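PDB 2V72: Exo-alpha-sialidase from Clostridium perfringens, which binds galactose through its family 32 carbohydrate-binding module and so may direct this large sialidase toxin to host glycans. Local coordinates for residues A[71-74]-A[79-82]. Sequence-based numbering, arbitrary orientation.
Sequences TPRT and GFIT. With GAL (beta-D-galactopyranose), chain C.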
ATOM      1  N   THR A  71      -3.744  -5.562  -2.741  1.00 46.03           N
ATOM      2  CA  THR A  71      -3.654  -6.996  -3.017  1.00 46.06           C
ATOM      3  C   THR A  71      -2.591  -7.662  -2.132  1.00 46.25           C
ATOM      4  O   THR A  71      -1.399  -7.373  -2.262  1.00 46.23           O
ATOM      5  CB  THR A  71      -3.305  -7.243  -4.495  1.00 45.99           C
ATOM      6  OG1 THR A  71      -4.195  -6.490  -5.332  1.00 46.11           O
ATOM      7  CG2 THR A  71      -3.383  -8.733  -4.848  1.00 46.00           C
ATOM      8  N   PRO A  72      -3.024  -8.558  -1.225  1.00 46.48           N
ATOM      9  CA  PRO A  72      -2.086  -9.319  -0.414  1.00 46.62           C
ATOM     10  C   PRO A  72      -1.274 -10.313  -1.240  1.00 47.24           C
ATOM     11  O   PRO A  72      -1.553 -10.524  -2.426  1.00 47.35           O
ATOM     12  CB  PRO A  72      -2.999 -10.074   0.567  1.00 46.43           C
ATOM     13  CG  PRO A  72      -4.302  -9.380   0.509  1.00 46.07           C
ATOM     14  CD  PRO A  72      -4.419  -8.891  -0.886  1.00 46.25           C
ATOM     15  N   ARG A  73      -0.279 -10.920  -0.605  1.00 48.05           N
ATOM     16  CA  ARG A  73       0.511 -11.976  -1.224  1.00 48.73           C
ATOM     17  C   ARG A  73      -0.355 -13.144  -1.694  1.00 49.68           C
ATOM     18  O   ARG A  73      -1.240 -13.619  -0.984  1.00 49.70           O
ATOM     19  CB  ARG A  73       1.609 -12.458  -0.277  1.00 48.42           C
ATOM     20  CG  ARG A  73       1.126 -13.024   1.047  1.00 47.62           C
ATOM     21  CD  ARG A  73       2.289 -13.250   1.993  1.00 45.57           C
ATOM     22  NE  ARG A  73       3.257 -14.198   1.451  1.00 44.79           N
ATOM     23  CZ  ARG A  73       4.537 -14.267   1.810  1.00 44.50           C
ATOM     24  NH1 ARG A  73       5.040 -13.431   2.717  1.00 43.75           N
ATOM     25  NH2 ARG A  73       5.321 -15.170   1.247  1.00 44.08           N
ATOM     26  N   THR A  74      -0.077 -13.588  -2.912  1.00 50.99           N
ATOM     27  CA  THR A  74      -0.843 -14.616  -3.603  1.00 52.07           C
ATOM     28  C   THR A  74      -0.684 -15.994  -2.923  1.00 52.23           C
ATOM     29  O   THR A  74      -1.499 -16.895  -3.116  1.00 52.75           O
ATOM     30  CB  THR A  74      -0.425 -14.629  -5.106  1.00 52.08           C
ATOM     31  OG1 THR A  74      -1.568 -14.849  -5.941  1.00 53.53           O
ATOM     32  CG2 THR A  74       0.648 -15.665  -5.390  1.00 52.63           C
ATOM     33  N   GLY A  79       2.949 -11.139   6.790  1.00 47.23           N
ATOM     34  CA  GLY A  79       2.785  -9.741   6.411  1.00 47.06           C
ATOM     35  C   GLY A  79       1.395  -9.326   5.965  1.00 46.95           C
ATOM     36  O   GLY A  79       1.210  -8.193   5.520  1.00 47.07           O
ATOM     37  N   PHE A  80       0.422 -10.236   6.057  1.00 46.67           N
ATOM     38  CA  PHE A  80      -0.973  -9.852   5.903  1.00 46.41           C
ATOM     39  C   PHE A  80      -1.150  -8.704   6.891  1.00 46.89           C
ATOM     40  O   PHE A  80      -1.006  -8.901   8.099  1.00 46.91           O
ATOM     41  CB  PHE A  80      -1.934 -10.995   6.284  1.00 45.72           C
ATOM     42  CG  PHE A  80      -2.150 -12.040   5.208  1.00 44.27           C
ATOM     43  CD1 PHE A  80      -2.854 -13.204   5.508  1.00 43.86           C
ATOM     44  CD2 PHE A  80      -1.667 -11.875   3.918  1.00 43.43           C
ATOM     45  CE1 PHE A  80      -3.077 -14.192   4.535  1.00 43.60           C
ATOM     46  CE2 PHE A  80      -1.887 -12.855   2.941  1.00 43.81           C
ATOM     47  CZ  PHE A  80      -2.594 -14.013   3.252  1.00 43.26           C
ATOM     48  N   ILE A  81      -1.420  -7.504   6.387  1.00 47.18           N
ATOM     49  CA  ILE A  81      -1.625  -6.350   7.259  1.00 47.54           C
ATOM     50  C   ILE A  81      -3.008  -6.442   7.896  1.00 48.12           C
ATOM     51  O   ILE A  81      -4.008  -6.603   7.191  1.00 48.21           O
ATOM     52  CB  ILE A  81      -1.447  -5.007   6.501  1.00 47.41           C
ATOM     53  CG1 ILE A  81      -0.056  -4.958   5.845  1.00 47.19           C
ATOM     54  CG2 ILE A  81      -1.676  -3.825   7.454  1.00 47.49           C
ATOM     55  CD1 ILE A  81       0.160  -3.827   4.862  1.00 47.03           C
ATOM     56  N   THR A  82      -3.050  -6.360   9.227  1.00 48.59           N
ATOM     57  CA  THR A  82      -4.300  -6.482   9.980  1.00 49.24           C
ATOM     58  C   THR A  82      -4.823  -5.147  10.528  1.00 49.59           C
ATOM     59  O   THR A  82      -6.028  -4.984  10.718  1.00 49.91           O
ATOM     60  CB  THR A  82      -4.168  -7.476  11.158  1.00 49.35           C
ATOM     61  OG1 THR A  82      -3.178  -6.998  12.080  1.00 49.25           O
ATOM     62  CG2 THR A  82      -3.799  -8.878  10.663  1.00 48.74           C
TER
HETATM   63  C1  GAL C1140       9.164 -16.865   4.213  1.00 48.53           C
HETATM   64  C2  GAL C1140       8.256 -16.163   3.206  1.00 48.85           C
HETATM   65  C3  GAL C1140       8.754 -14.743   2.914  1.00 48.25           C
HETATM   66  C4  GAL C1140       9.084 -13.969   4.192  1.00 48.00           C
HETATM   67  C5  GAL C1140       9.938 -14.797   5.142  1.00 48.42           C
HETATM   68  C6  GAL C1140      10.133 -14.060   6.464  1.00 47.79           C
HETATM   69  O1  GAL C1140       8.556 -18.071   4.594  1.00 49.22           O
HETATM   70  O2  GAL C1140       8.166 -16.925   2.019  1.00 48.29           O
HETATM   71  O3  GAL C1140       7.758 -14.038   2.210  1.00 47.96           O
HETATM   72  O4  GAL C1140       7.893 -13.604   4.854  1.00 47.65           O
HETATM   73  O5  GAL C1140       9.333 -16.064   5.372  1.00 49.00           O
HETATM   74  O6  GAL C1140      11.194 -14.650   7.185  1.00 47.84           O
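Phe80 meets Arg73 and Pro72 through CE2 of its ring. CE2 of Phe80 lies 3.6 Å from CG of Arg73 and 3.8 Å from CB of Pro72. Both aliphatic carbons approach the ring obliquely. The Arg73 side chain crosses that of Phe80 at about a right angle. The ring meets the Arg73 stem, not its guanidinium, whose plane is turned 74° from the ring. CG of Arg73 sits between its backbone N and carbonyl carbon (chi1 60°), which lays the methylene against the ring. The chain then bends at chi3 and carries the guanidinium on to the sugar.

There the galactose O3 lies at the guanidinium edge, near its plane. It accepts two bent hydrogen bonds, from Arg73 NH1 at 2.8 Å and from Arg73 NH2 at 2.9 Å. A weak third bond runs from Arg73 NH2 to galactose O2 at 3.4 Å.

The guanidinium is also tied to the loop joining the two segments, NE to the carbonyl O of Ser75 and NH1 to that of Asn78, another pocket residue. Gly79 and Phe80 are anchored by backbone bonds to Val130. His42, Trp45 and Phe133 complete the galactose site.

The contact joins the loop after strand 62-71 to the lead-in of strand 81-82 in the F5/8 type C (discoidin-like) beta-sandwich. The ring packs against the arginine stem and loop carbonyls limit the rotation of its head, leaving N-H groups of NH1 and NH2 for O3, and more weakly O2, consistent with a part in galactose recognition.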